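Local coordinates for protein type IV pilus biogenesis factor PilY1 (Pseudomonas aeruginosa, PDB 3HX6) that primes type IV pilus assembly, supports twitching motility and adhesion to host cells, and binds calcium, which seems to regulate pilus retraction, at residues L203-N214 and A223-E231; L251-N259 and A265-L273. The protein carries 3 engineered substitutions. All blocks are in the same frame, centred on the assembly; numbering follows the deposited sequence.

Contact 1 of 2, residues L203-N214 and A223-E231; sequences LHNGKWAVVTGN and AALLIIDME. Engineered in segment 223-231: M230 (natural residue Leu).
V210 and V211 meet I228, L225 and I227 across the antiparallel hairpin formed by the two middle strands of a four-stranded blade in the PilY1 C-terminal beta-propeller domain. V210 and I228 form a hydrogen-bonded pair, V210 CB 4.0 Å from I228 CB. On the same face V210 CG2 lies 3.7 Å from SD of M230, an engineered residue whose bent chain crosses the valine at a slant; W181 on strand 178-184 of the preceding blade packs on V210 and I228. The other face carries V211 and I227. There V211 CG1, anti to its own backbone N (chi1 -178°), faces both methyls of L225, and I227 turns CG2 toward A209 CB and L203 CD1.

Polar groups close both ends. D229 OD1 takes one water shared with N205 ND2 and another with W208 O, while its OD2 accepts from T232 N. K207 runs its CE past D229 OD1 at 3.5 Å, but NZ stays 5.0 Å from that oxygen. At the far end N214 turns its amide toward the partner strand; ND2 bonds to K222 O and D190 O, while OD1 accepts from L251 N and, well above its carbonyl plane, from A224 N at 3.0 Å.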
ATOM      1  N   LEU A 203       9.174  -4.592 -26.697  1.00 11.57           N
ATOM      2  CA  LEU A 203       9.415  -3.671 -27.796  1.00 13.84           C
ATOM      3  C   LEU A 203       8.533  -3.970 -28.998  1.00 14.29           C
ATOM      4  O   LEU A 203       7.876  -5.024 -29.074  1.00 12.60           O
ATOM      5  CB  LEU A 203      10.893  -3.705 -28.214  1.00 13.69           C
ATOM      6  CG  LEU A 203      11.917  -3.468 -27.096  1.00 14.45           C
ATOM      7  CD1 LEU A 203      13.328  -3.462 -27.679  1.00 14.60           C
ATOM      8  CD2 LEU A 203      11.628  -2.159 -26.401  1.00 14.08           C
ATOM      9  N   HIS A 204       8.529  -3.037 -29.938  1.00 12.12           N
ATOM     10  CA  HIS A 204       7.719  -3.169 -31.135  1.00 14.29           C
ATOM     11  C   HIS A 204       8.181  -4.265 -32.096  1.00 14.31           C
ATOM     12  O   HIS A 204       7.581  -4.442 -33.152  1.00 11.22           O
ATOM     13  CB  HIS A 204       7.640  -1.816 -31.853  1.00 13.54           C
ATOM     14  CG  HIS A 204       6.652  -0.873 -31.239  1.00 15.12           C
ATOM     15  ND1 HIS A 204       5.289  -1.032 -31.379  1.00 12.52           N
ATOM     16  CD2 HIS A 204       6.823   0.216 -30.450  1.00 12.40           C
ATOM     17  CE1 HIS A 204       4.665  -0.083 -30.706  1.00 14.75           C
ATOM     18  NE2 HIS A 204       5.574   0.688 -30.131  1.00 12.76           N
ATOM     19  N   ASN A 205       9.240  -4.993 -31.747  1.00 13.96           N
ATOM     20  CA  ASN A 205       9.695  -6.072 -32.617  1.00 15.21           C
ATOM     21  C   ASN A 205       8.990  -7.353 -32.171  1.00 16.56           C
ATOM     22  O   ASN A 205       9.354  -8.454 -32.575  1.00 17.18           O
ATOM     23  CB  ASN A 205      11.223  -6.229 -32.559  1.00 16.23           C
ATOM     24  CG  ASN A 205      11.701  -6.875 -31.281  1.00 16.77           C
ATOM     25  OD1 ASN A 205      11.193  -6.589 -30.201  1.00 17.52           O
ATOM     26  ND2 ASN A 205      12.696  -7.747 -31.397  1.00 16.02           N
ATOM     27  N   GLY A 206       7.971  -7.174 -31.331  1.00 16.19           N
ATOM     28  CA  GLY A 206       7.168  -8.277 -30.829  1.00 15.49           C
ATOM     29  C   GLY A 206       7.719  -9.063 -29.655  1.00 17.69           C
ATOM     30  O   GLY A 206       7.070  -9.999 -29.178  1.00 15.73           O
ATOM     31  N   LYS A 207       8.893  -8.682 -29.160  1.00 16.36           N
ATOM     32  CA  LYS A 207       9.493  -9.431 -28.065  1.00 17.63           C
ATOM     33  C   LYS A 207      10.004  -8.581 -26.905  1.00 16.39           C
ATOM     34  O   LYS A 207      10.100  -7.351 -26.998  1.00 14.82           O
ATOM     35  CB  LYS A 207      10.638 -10.290 -28.621  1.00 20.51           C
ATOM     36  CG  LYS A 207      10.250 -11.056 -29.890  1.00 22.58           C
ATOM     37  CD  LYS A 207      11.441 -11.756 -30.524  1.00 25.95           C
ATOM     38  CE  LYS A 207      11.707 -13.110 -29.892  1.00 28.71           C
ATOM     39  NZ  LYS A 207      10.604 -14.058 -30.213  1.00 29.03           N
ATOM     40  N   TRP A 208      10.313  -9.253 -25.803  1.00 15.01           N
ATOM     41  CA  TRP A 208      10.848  -8.586 -24.633  1.00 13.51           C
ATOM     42  C   TRP A 208      12.352  -8.531 -24.791  1.00 14.69           C
ATOM     43  O   TRP A 208      12.959  -9.453 -25.330  1.00 16.13           O
ATOM     44  CB  TRP A 208      10.477  -9.344 -23.366  1.00 13.81           C
ATOM     45  CG  TRP A 208       9.078  -9.060 -22.929  1.00 13.93           C
ATOM     46  CD1 TRP A 208       7.924  -9.505 -23.512  1.00 14.03           C
ATOM     47  CD2 TRP A 208       8.684  -8.201 -21.856  1.00 12.38           C
ATOM     48  NE1 TRP A 208       6.831  -8.969 -22.864  1.00 13.87           N
ATOM     49  CE2 TRP A 208       7.272  -8.166 -21.843  1.00 13.70           C
ATOM     50  CE3 TRP A 208       9.390  -7.457 -20.900  1.00 14.43           C
ATOM     51  CZ2 TRP A 208       6.550  -7.411 -20.911  1.00 12.42           C
ATOM     52  CZ3 TRP A 208       8.671  -6.705 -19.971  1.00 14.49           C
ATOM     53  CH2 TRP A 208       7.262  -6.690 -19.986  1.00 14.47           C
ATOM     54  N   ALA A 209      12.956  -7.452 -24.317  1.00 12.37           N
ATOM     55  CA  ALA A 209      14.391  -7.303 -24.439  1.00 13.58           C
ATOM     56  C   ALA A 209      15.011  -6.590 -23.259  1.00 12.91           C
ATOM     57  O   ALA A 209      14.326  -5.977 -22.434  1.00 11.95           O
ATOM     58  CB  ALA A 209      14.724  -6.534 -25.712  1.00 12.06           C
ATOM     59  N   VAL A 210      16.326  -6.702 -23.180  1.00 12.55           N
ATOM     60  CA  VAL A 210      17.076  -6.004 -22.159  1.00 13.25           C
ATOM     61  C   VAL A 210      17.577  -4.807 -22.935  1.00 13.25           C
ATOM     62  O   VAL A 210      18.268  -4.964 -23.943  1.00 14.47           O
ATOM     63  CB  VAL A 210      18.275  -6.817 -21.664  1.00 13.08           C
ATOM     64  CG1 VAL A 210      19.227  -5.910 -20.868  1.00 12.27           C
ATOM     65  CG2 VAL A 210      17.785  -7.970 -20.794  1.00 15.01           C
ATOM     66  N   VAL A 211      17.193  -3.615 -22.501  1.00 12.93           N
ATOM     67  CA  VAL A 211      17.631  -2.403 -23.170  1.00 12.79           C
ATOM     68  C   VAL A 211      18.525  -1.651 -22.210  1.00 14.31           C
ATOM     69  O   VAL A 211      18.095  -1.253 -21.129  1.00 14.55           O
ATOM     70  CB  VAL A 211      16.427  -1.544 -23.581  1.00 11.69           C
ATOM     71  CG1 VAL A 211      16.900  -0.298 -24.320  1.00 12.35           C
ATOM     72  CG2 VAL A 211      15.503  -2.382 -24.473  1.00  6.50           C
ATOM     73  N   THR A 212      19.778  -1.465 -22.603  1.00 13.05           N
ATOM     74  CA  THR A 212      20.728  -0.796 -21.740  1.00 12.88           C
ATOM     75  C   THR A 212      21.799  -0.052 -22.532  1.00 12.41           C
ATOM     76  O   THR A 212      21.858  -0.157 -23.753  1.00 11.85           O
ATOM     77  CB  THR A 212      21.399  -1.837 -20.823  1.00 14.21           C
ATOM     78  OG1 THR A 212      22.169  -1.175 -19.816  1.00 15.40           O
ATOM     79  CG2 THR A 212      22.291  -2.766 -21.640  1.00 13.80           C
ATOM     80  N   GLY A 213      22.630   0.718 -21.832  1.00 12.74           N
ATOM     81  CA  GLY A 213      23.704   1.438 -22.491  1.00 11.79           C
ATOM     82  C   GLY A 213      24.865   0.468 -22.632  1.00 13.39           C
ATOM     83  O   GLY A 213      24.950  -0.492 -21.864  1.00 13.63           O
ATOM     84  N   ASN A 214      25.755   0.696 -23.596  1.00 12.01           N
ATOM     85  CA  ASN A 214      26.887  -0.211 -23.788  1.00 13.18           C
ATOM     86  C   ASN A 214      27.891  -0.127 -22.644  1.00 14.39           C
ATOM     87  O   ASN A 214      28.744  -1.000 -22.478  1.00 14.68           O
ATOM     88  CB  ASN A 214      27.588   0.075 -25.118  1.00 14.33           C
ATOM     89  CG  ASN A 214      28.317   1.405 -25.126  1.00 15.70           C
ATOM     90  OD1 ASN A 214      27.749   2.441 -24.785  1.00 13.03           O
ATOM     91  ND2 ASN A 214      29.584   1.381 -25.530  1.00 12.96           N
ATOM     92  N   ALA A 223      29.577   5.019 -27.829  1.00 17.54           N
ATOM     93  CA  ALA A 223      28.378   4.985 -27.011  1.00 17.30           C
ATOM     94  C   ALA A 223      27.292   4.384 -27.890  1.00 16.36           C
ATOM     95  O   ALA A 223      27.147   4.776 -29.044  1.00 16.58           O
ATOM     96  CB  ALA A 223      27.993   6.391 -26.578  1.00 14.41           C
ATOM     97  N   ALA A 224      26.536   3.427 -27.355  1.00 14.77           N
ATOM     98  CA  ALA A 224      25.473   2.799 -28.132  1.00 13.94           C
ATOM     99  C   ALA A 224      24.409   2.169 -27.250  1.00 13.90           C
ATOM    100  O   ALA A 224      24.701   1.686 -26.160  1.00 12.59           O
ATOM    101  CB  ALA A 224      26.059   1.736 -29.058  1.00 15.31           C
ATOM    102  N   LEU A 225      23.166   2.189 -27.717  1.00 14.34           N
ATOM    103  CA  LEU A 225      22.083   1.569 -26.972  1.00 14.21           C
ATOM    104  C   LEU A 225      22.105   0.108 -27.393  1.00 14.75           C
ATOM    105  O   LEU A 225      22.136  -0.201 -28.584  1.00 17.19           O
ATOM    106  CB  LEU A 225      20.723   2.181 -27.343  1.00 13.93           C
ATOM    107  CG  LEU A 225      19.542   1.649 -26.515  1.00 15.14           C
ATOM    108  CD1 LEU A 225      19.639   2.205 -25.092  1.00 11.31           C
ATOM    109  CD2 LEU A 225      18.212   2.058 -27.149  1.00 15.19           C
ATOM    110  N   LEU A 226      22.114  -0.792 -26.423  1.00 12.34           N
ATOM    111  CA  LEU A 226      22.115  -2.203 -26.737  1.00 13.55           C
ATOM    112  C   LEU A 226      20.714  -2.737 -26.486  1.00 14.89           C
ATOM    113  O   LEU A 226      20.127  -2.499 -25.433  1.00 15.59           O
ATOM    114  CB  LEU A 226      23.127  -2.955 -25.864  1.00 12.77           C
ATOM    115  CG  LEU A 226      24.590  -2.487 -25.949  1.00 15.10           C
ATOM    116  CD1 LEU A 226      25.476  -3.387 -25.085  1.00 11.58           C
ATOM    117  CD2 LEU A 226      25.060  -2.521 -27.395  1.00 13.29           C
ATOM    118  N   ILE A 227      20.173  -3.429 -27.476  1.00 14.43           N
ATOM    119  CA  ILE A 227      18.856  -4.022 -27.353  1.00 15.41           C
ATOM    120  C   ILE A 227      19.119  -5.511 -27.471  1.00 16.10           C
ATOM    121  O   ILE A 227      19.361  -6.040 -28.557  1.00 15.72           O
ATOM    122  CB  ILE A 227      17.915  -3.516 -28.453  1.00 15.59           C
ATOM    123  CG1 ILE A 227      17.713  -2.004 -28.279  1.00 16.01           C
ATOM    124  CG2 ILE A 227      16.577  -4.243 -28.375  1.00 15.77           C
ATOM    125  CD1 ILE A 227      16.798  -1.363 -29.307  1.00 15.48           C
ATOM    126  N   ILE A 228      19.096  -6.168 -26.320  1.00 16.15           N
ATOM    127  CA  ILE A 228      19.384  -7.587 -26.211  1.00 16.21           C
ATOM    128  C   ILE A 228      18.114  -8.414 -26.054  1.00 17.08           C
ATOM    129  O   ILE A 228      17.318  -8.167 -25.151  1.00 16.18           O
ATOM    130  CB  ILE A 228      20.298  -7.821 -24.995  1.00 16.64           C
ATOM    131  CG1 ILE A 228      21.503  -6.871 -25.083  1.00 16.59           C
ATOM    132  CG2 ILE A 228      20.741  -9.280 -24.936  1.00 16.23           C
ATOM    133  CD1 ILE A 228      22.336  -6.801 -23.820  1.00 16.46           C
ATOM    134  N   ASP A 229      17.928  -9.395 -26.930  1.00 15.46           N
ATOM    135  CA  ASP A 229      16.747 -10.247 -26.850  1.00 15.82           C
ATOM    136  C   ASP A 229      16.733 -10.934 -25.493  1.00 15.91           C
ATOM    137  O   ASP A 229      17.702 -11.595 -25.107  1.00 13.79           O
ATOM    138  CB  ASP A 229      16.764 -11.306 -27.959  1.00 16.49           C
ATOM    139  CG  ASP A 229      15.512 -12.169 -27.955  1.00 18.38           C
ATOM    140  OD1 ASP A 229      14.413 -11.623 -28.192  1.00 15.64           O
ATOM    141  OD2 ASP A 229      15.630 -13.388 -27.707  1.00 17.53           O
ATOM    142  N   MET A 230      15.632 -10.778 -24.769  1.00 16.84           N
ATOM    143  CA  MET A 230      15.495 -11.366 -23.443  1.00 18.15           C
ATOM    144  C   MET A 230      15.767 -12.866 -23.422  1.00 19.38           C
ATOM    145  O   MET A 230      16.538 -13.357 -22.597  1.00 19.08           O
ATOM    146  CB  MET A 230      14.089 -11.102 -22.893  1.00 20.45           C
ATOM    147  CG  MET A 230      13.927 -11.429 -21.415  1.00 20.93           C
ATOM    148  SD  MET A 230      15.051 -10.447 -20.372  1.00 23.05           S
ATOM    149  CE  MET A 230      16.291 -11.628 -19.965  1.00 21.09           C
ATOM    150  N   GLU A 231      15.139 -13.595 -24.334  1.00 20.62           N
ATOM    151  CA  GLU A 231      15.306 -15.038 -24.370  1.00 23.16           C
ATOM    152  C   GLU A 231      16.684 -15.532 -24.785  1.00 23.84           C
ATOM    153  O   GLU A 231      17.295 -16.351 -24.094  1.00 24.29           O
ATOM    154  CB  GLU A 231      14.261 -15.661 -25.302  1.00 25.52           C
ATOM    155  CG  GLU A 231      14.407 -17.169 -25.473  1.00 28.02           C
ATOM    156  CD  GLU A 231      13.300 -17.770 -26.320  1.00 30.78           C
ATOM    157  OE1 GLU A 231      13.030 -17.239 -27.420  1.00 31.50           O
ATOM    158  OE2 GLU A 231      12.705 -18.780 -25.889  1.00 33.81           O
TER
HETATM  159  O   HOH W   1      14.518  -8.995 -29.209  1.00 19.29           O
HETATM  160  O   HOH W   2      12.934 -12.405 -26.303  1.00 21.73           O

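Contact 2 of 2, residues L251-N259 and A265-L273; sequences LSSPRLADN and ADYAYAGDL. With CA (calcium ion), chain C.
D258 and D266 meet at a calcium ion in the turn of the hairpin of strands 251-257 and 267-272, the first two strands of a four-stranded PilY1 beta-propeller blade; N260, D262, V264 and a water complete the ligands. This end is the tight one. D266 lays both carboxylate oxygens on the calcium, OD2 at 2.5 Å, while D258 brings OD1 alone, at 2.6 Å, its carboxylate also bonding to G263. The two carboxylate planes are turned 64° apart, and the shared cation probably offsets the repulsion between them. With CG anti to the carbonyl carbon (chi1 -54°), D266 reaches both the ion and N259 N, whose bond meets OD2 nearly along its C-O axis. H204 from the preceding blade donates to D266 OD1, so backbone and second shell both fix the carboxylate's rotation. Just behind, a classic beta bulge lets A257 O take two donors, D266 N at 2.6 Å and Y267 N at 3.1 Å.

Apolar packing continues from the bulge. L256 forks over the partner strand, CD2 to A265 CB at 3.6 Å and CD1 to A268 CB. On the opposite face A257 CB sits at the edge of the Y269 ring, close to CE1.

Toward the other end direct backbone bonding is interrupted at S253, where a water donates to S253 O and accepts from G271 N, before S252 N returns to G271 O. R255 is partly exposed; its chain bends away from the partner strand, and NE finds P332 O. N259 lies at the margin too, its amide bonding to T376 and crossing Y267 at the ring edge. Y269 OH bonds to D373 and to another water, which accepts from N259 ND2 at 2.9 Å.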
ATOM      1  N   LEU A 251      27.505   4.822 -23.345  1.00 10.66           N
ATOM      2  CA  LEU A 251      26.113   5.157 -23.075  1.00 11.55           C
ATOM      3  C   LEU A 251      25.701   4.663 -21.691  1.00 11.97           C
ATOM      4  O   LEU A 251      26.053   3.559 -21.297  1.00 10.75           O
ATOM      5  CB  LEU A 251      25.196   4.544 -24.136  1.00 11.88           C
ATOM      6  CG  LEU A 251      23.777   5.118 -24.115  1.00 10.84           C
ATOM      7  CD1 LEU A 251      23.841   6.592 -24.528  1.00  8.96           C
ATOM      8  CD2 LEU A 251      22.878   4.344 -25.061  1.00  9.71           C
ATOM      9  N   SER A 252      24.941   5.479 -20.966  1.00 12.63           N
ATOM     10  CA  SER A 252      24.507   5.123 -19.617  1.00 12.81           C
ATOM     11  C   SER A 252      23.106   4.517 -19.551  1.00 13.44           C
ATOM     12  O   SER A 252      22.544   4.121 -20.575  1.00 11.52           O
ATOM     13  CB  SER A 252      24.584   6.355 -18.714  1.00 14.71           C
ATOM     14  OG  SER A 252      25.904   6.878 -18.710  1.00 15.41           O
ATOM     15  N   SER A 253      22.551   4.463 -18.338  1.00 13.55           N
ATOM     16  CA  SER A 253      21.231   3.886 -18.089  1.00 12.07           C
ATOM     17  C   SER A 253      20.114   4.536 -18.893  1.00 12.32           C
ATOM     18  O   SER A 253      19.902   5.747 -18.825  1.00 10.90           O
ATOM     19  CB  SER A 253      20.891   3.987 -16.598  1.00 13.56           C
ATOM     20  OG  SER A 253      21.984   3.575 -15.799  1.00 15.55           O
ATOM     21  N   PRO A 254      19.363   3.732 -19.659  1.00 13.09           N
ATOM     22  CA  PRO A 254      18.279   4.333 -20.442  1.00 12.94           C
ATOM     23  C   PRO A 254      16.960   4.373 -19.688  1.00 15.45           C
ATOM     24  O   PRO A 254      16.766   3.644 -18.708  1.00 15.40           O
ATOM     25  CB  PRO A 254      18.187   3.414 -21.653  1.00 11.65           C
ATOM     26  CG  PRO A 254      18.453   2.066 -21.032  1.00 12.91           C
ATOM     27  CD  PRO A 254      19.619   2.343 -20.084  1.00  9.04           C
ATOM     28  N   ARG A 255      16.066   5.247 -20.141  1.00 12.29           N
ATOM     29  CA  ARG A 255      14.730   5.342 -19.585  1.00 12.52           C
ATOM     30  C   ARG A 255      13.812   5.108 -20.786  1.00 14.41           C
ATOM     31  O   ARG A 255      13.855   5.849 -21.770  1.00 12.37           O
ATOM     32  CB  ARG A 255      14.456   6.728 -18.998  1.00 13.81           C
ATOM     33  CG  ARG A 255      13.006   6.929 -18.534  1.00 14.53           C
ATOM     34  CD  ARG A 255      12.649   6.031 -17.344  1.00 16.36           C
ATOM     35  NE  ARG A 255      13.539   6.282 -16.217  1.00 19.79           N
ATOM     36  CZ  ARG A 255      13.494   5.637 -15.055  1.00 23.75           C
ATOM     37  NH1 ARG A 255      12.588   4.687 -14.848  1.00 23.55           N
ATOM     38  NH2 ARG A 255      14.373   5.929 -14.104  1.00 21.32           N
ATOM     39  N   LEU A 256      12.999   4.068 -20.724  1.00 13.79           N
ATOM     40  CA  LEU A 256      12.094   3.786 -21.826  1.00 15.32           C
ATOM     41  C   LEU A 256      10.803   4.571 -21.664  1.00 14.85           C
ATOM     42  O   LEU A 256      10.350   4.812 -20.543  1.00 16.16           O
ATOM     43  CB  LEU A 256      11.811   2.286 -21.900  1.00 17.01           C
ATOM     44  CG  LEU A 256      12.751   1.530 -22.848  1.00 19.82           C
ATOM     45  CD1 LEU A 256      14.206   1.858 -22.545  1.00 20.87           C
ATOM     46  CD2 LEU A 256      12.483   0.047 -22.727  1.00 24.13           C
ATOM     47  N   ALA A 257      10.227   4.985 -22.787  1.00 14.25           N
ATOM     48  CA  ALA A 257       8.983   5.747 -22.772  1.00 13.50           C
ATOM     49  C   ALA A 257       7.914   4.995 -23.544  1.00 13.92           C
ATOM     50  O   ALA A 257       8.170   4.473 -24.632  1.00 12.00           O
ATOM     51  CB  ALA A 257       9.195   7.124 -23.396  1.00 10.99           C
ATOM     52  N   ASP A 258       6.718   4.958 -22.967  1.00 13.63           N
ATOM     53  CA  ASP A 258       5.556   4.301 -23.553  1.00 16.86           C
ATOM     54  C   ASP A 258       4.491   5.390 -23.594  1.00 17.62           C
ATOM     55  O   ASP A 258       3.801   5.632 -22.607  1.00 20.03           O
ATOM     56  CB  ASP A 258       5.116   3.142 -22.650  1.00 16.53           C
ATOM     57  CG  ASP A 258       3.759   2.580 -23.035  1.00 17.61           C
ATOM     58  OD1 ASP A 258       3.276   2.881 -24.143  1.00 16.66           O
ATOM     59  OD2 ASP A 258       3.181   1.828 -22.225  1.00 19.90           O
ATOM     60  N   ASN A 259       4.357   6.048 -24.738  1.00 18.89           N
ATOM     61  CA  ASN A 259       3.427   7.157 -24.848  1.00 19.55           C
ATOM     62  C   ASN A 259       1.974   6.903 -25.224  1.00 21.60           C
ATOM     63  O   ASN A 259       1.252   7.841 -25.564  1.00 22.46           O
ATOM     64  CB  ASN A 259       4.037   8.217 -25.768  1.00 19.84           C
ATOM     65  CG  ASN A 259       5.324   8.788 -25.202  1.00 19.81           C
ATOM     66  OD1 ASN A 259       5.651   8.554 -24.039  1.00 18.81           O
ATOM     67  ND2 ASN A 259       6.057   9.538 -26.012  1.00 17.66           N
ATOM     68  N   ALA A 265       7.308  -0.289 -25.206  1.00 15.68           N
ATOM     69  CA  ALA A 265       8.196   0.869 -25.277  1.00 14.70           C
ATOM     70  C   ALA A 265       8.234   1.510 -26.663  1.00 14.04           C
ATOM     71  O   ALA A 265       8.380   0.821 -27.675  1.00 12.38           O
ATOM     72  CB  ALA A 265       9.599   0.467 -24.851  1.00 15.06           C
ATOM     73  N   ASP A 266       8.124   2.836 -26.700  1.00 12.38           N
ATOM     74  CA  ASP A 266       8.136   3.566 -27.962  1.00 12.72           C
ATOM     75  C   ASP A 266       9.428   4.332 -28.211  1.00 13.48           C
ATOM     76  O   ASP A 266       9.885   4.421 -29.351  1.00 14.68           O
ATOM     77  CB  ASP A 266       6.953   4.523 -28.006  1.00 11.58           C
ATOM     78  CG  ASP A 266       5.641   3.817 -27.752  1.00 13.07           C
ATOM     79  OD1 ASP A 266       5.337   2.856 -28.491  1.00 12.04           O
ATOM     80  OD2 ASP A 266       4.921   4.222 -26.820  1.00 12.04           O
ATOM     81  N   TYR A 267      10.005   4.883 -27.144  1.00 13.13           N
ATOM     82  CA  TYR A 267      11.258   5.631 -27.225  1.00 14.31           C
ATOM     83  C   TYR A 267      12.144   5.230 -26.058  1.00 13.11           C
ATOM     84  O   TYR A 267      11.680   4.649 -25.080  1.00 13.28           O
ATOM     85  CB  TYR A 267      11.026   7.140 -27.084  1.00 15.30           C
ATOM     86  CG  TYR A 267      10.123   7.786 -28.105  1.00 16.51           C
ATOM     87  CD1 TYR A 267      10.552   7.998 -29.415  1.00 15.12           C
ATOM     88  CD2 TYR A 267       8.854   8.236 -27.743  1.00 15.71           C
ATOM     89  CE1 TYR A 267       9.740   8.647 -30.338  1.00 16.71           C
ATOM     90  CE2 TYR A 267       8.036   8.886 -28.654  1.00 16.42           C
ATOM     91  CZ  TYR A 267       8.483   9.089 -29.946  1.00 15.62           C
ATOM     92  OH  TYR A 267       7.668   9.734 -30.836  1.00 18.59           O
ATOM     93  N   ALA A 268      13.418   5.578 -26.159  1.00 13.15           N
ATOM     94  CA  ALA A 268      14.369   5.317 -25.096  1.00 13.39           C
ATOM     95  C   ALA A 268      15.184   6.595 -24.995  1.00 14.64           C
ATOM     96  O   ALA A 268      15.498   7.216 -26.011  1.00 13.83           O
ATOM     97  CB  ALA A 268      15.277   4.130 -25.449  1.00 12.95           C
ATOM     98  N   TYR A 269      15.489   7.002 -23.770  1.00 13.67           N
ATOM     99  CA  TYR A 269      16.291   8.194 -23.530  1.00 13.13           C
ATOM    100  C   TYR A 269      17.476   7.759 -22.680  1.00 13.52           C
ATOM    101  O   TYR A 269      17.316   6.997 -21.728  1.00 12.17           O
ATOM    102  CB  TYR A 269      15.499   9.254 -22.762  1.00 11.90           C
ATOM    103  CG  TYR A 269      14.347   9.869 -23.521  1.00 11.19           C
ATOM    104  CD1 TYR A 269      13.109   9.228 -23.599  1.00 11.22           C
ATOM    105  CD2 TYR A 269      14.476  11.125 -24.109  1.00 10.90           C
ATOM    106  CE1 TYR A 269      12.017   9.838 -24.235  1.00 11.80           C
ATOM    107  CE2 TYR A 269      13.399  11.739 -24.749  1.00 10.22           C
ATOM    108  CZ  TYR A 269      12.172  11.093 -24.803  1.00 13.86           C
ATOM    109  OH  TYR A 269      11.093  11.719 -25.394  1.00 11.58           O
ATOM    110  N   ALA A 270      18.663   8.241 -23.018  1.00 12.07           N
ATOM    111  CA  ALA A 270      19.849   7.870 -22.266  1.00 11.50           C
ATOM    112  C   ALA A 270      20.963   8.894 -22.426  1.00 11.41           C
ATOM    113  O   ALA A 270      21.194   9.407 -23.520  1.00 11.39           O
ATOM    114  CB  ALA A 270      20.341   6.482 -22.728  1.00 10.73           C
ATOM    115  N   GLY A 271      21.644   9.199 -21.330  1.00 11.91           N
ATOM    116  CA  GLY A 271      22.749  10.135 -21.404  1.00 13.07           C
ATOM    117  C   GLY A 271      24.014   9.328 -21.629  1.00 13.77           C
ATOM    118  O   GLY A 271      23.976   8.092 -21.602  1.00 11.85           O
ATOM    119  N   ASP A 272      25.131  10.003 -21.878  1.00 13.22           N
ATOM    120  CA  ASP A 272      26.384   9.294 -22.079  1.00 11.91           C
ATOM    121  C   ASP A 272      27.510   9.986 -21.303  1.00 12.95           C
ATOM    122  O   ASP A 272      27.287  11.017 -20.663  1.00 11.28           O
ATOM    123  CB  ASP A 272      26.710   9.186 -23.577  1.00 11.81           C
ATOM    124  CG  ASP A 272      26.998  10.531 -24.226  1.00 17.44           C
ATOM    125  OD1 ASP A 272      27.012  10.580 -25.481  1.00 17.45           O
ATOM    126  OD2 ASP A 272      27.215  11.530 -23.502  1.00 13.11           O
ATOM    127  N   LEU A 273      28.706   9.408 -21.341  1.00 12.55           N
ATOM    128  CA  LEU A 273      29.845   9.974 -20.629  1.00 15.82           C
ATOM    129  C   LEU A 273      30.208  11.358 -21.139  1.00 14.98           C
ATOM    130  O   LEU A 273      30.856  12.130 -20.440  1.00 15.02           O
ATOM    131  CB  LEU A 273      31.066   9.054 -20.753  1.00 17.50           C
ATOM    132  CG  LEU A 273      30.931   7.668 -20.116  1.00 19.87           C
ATOM    133  CD1 LEU A 273      32.217   6.878 -20.324  1.00 20.34           C
ATOM    134  CD2 LEU A 273      30.627   7.817 -18.628  1.00 19.97           C
TER
HETATM  135 CA    CA C   1       3.612   2.141 -26.596  1.00 20.24          CA
HETATM  136  O   HOH W   3      21.353   7.966 -18.844  1.00 14.17           O
HETATM  137  O   HOH W   4       8.491  10.431 -24.715  1.00 15.52           O
HETATM  138  O   HOH W   5       2.952   0.886 -28.536  1.00 22.38           O

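In the fold
Contact 1 closes before contact 2 opens, and the two hairpins belong to successive four-stranded blades of the propeller, their centres about 11 Å apart. In the earlier of the two blades strands 208-213 and 223-229 are the middle pair; in the next, 251-257 is an outermost strand and 267-272 its neighbour. The blades meet directly. Besides the N214 side chain, which reaches the start of 251-257, P254 CG packs on V211 O, and L225 touches L251, P254 and A268. Through H204 the metal loop rests against the L203-G206 turn that leads into strand 208-213. This calcium site therefore lies beside a blade-to-blade interface; calcium binding and release by PilY1 seem essential for twitching motility.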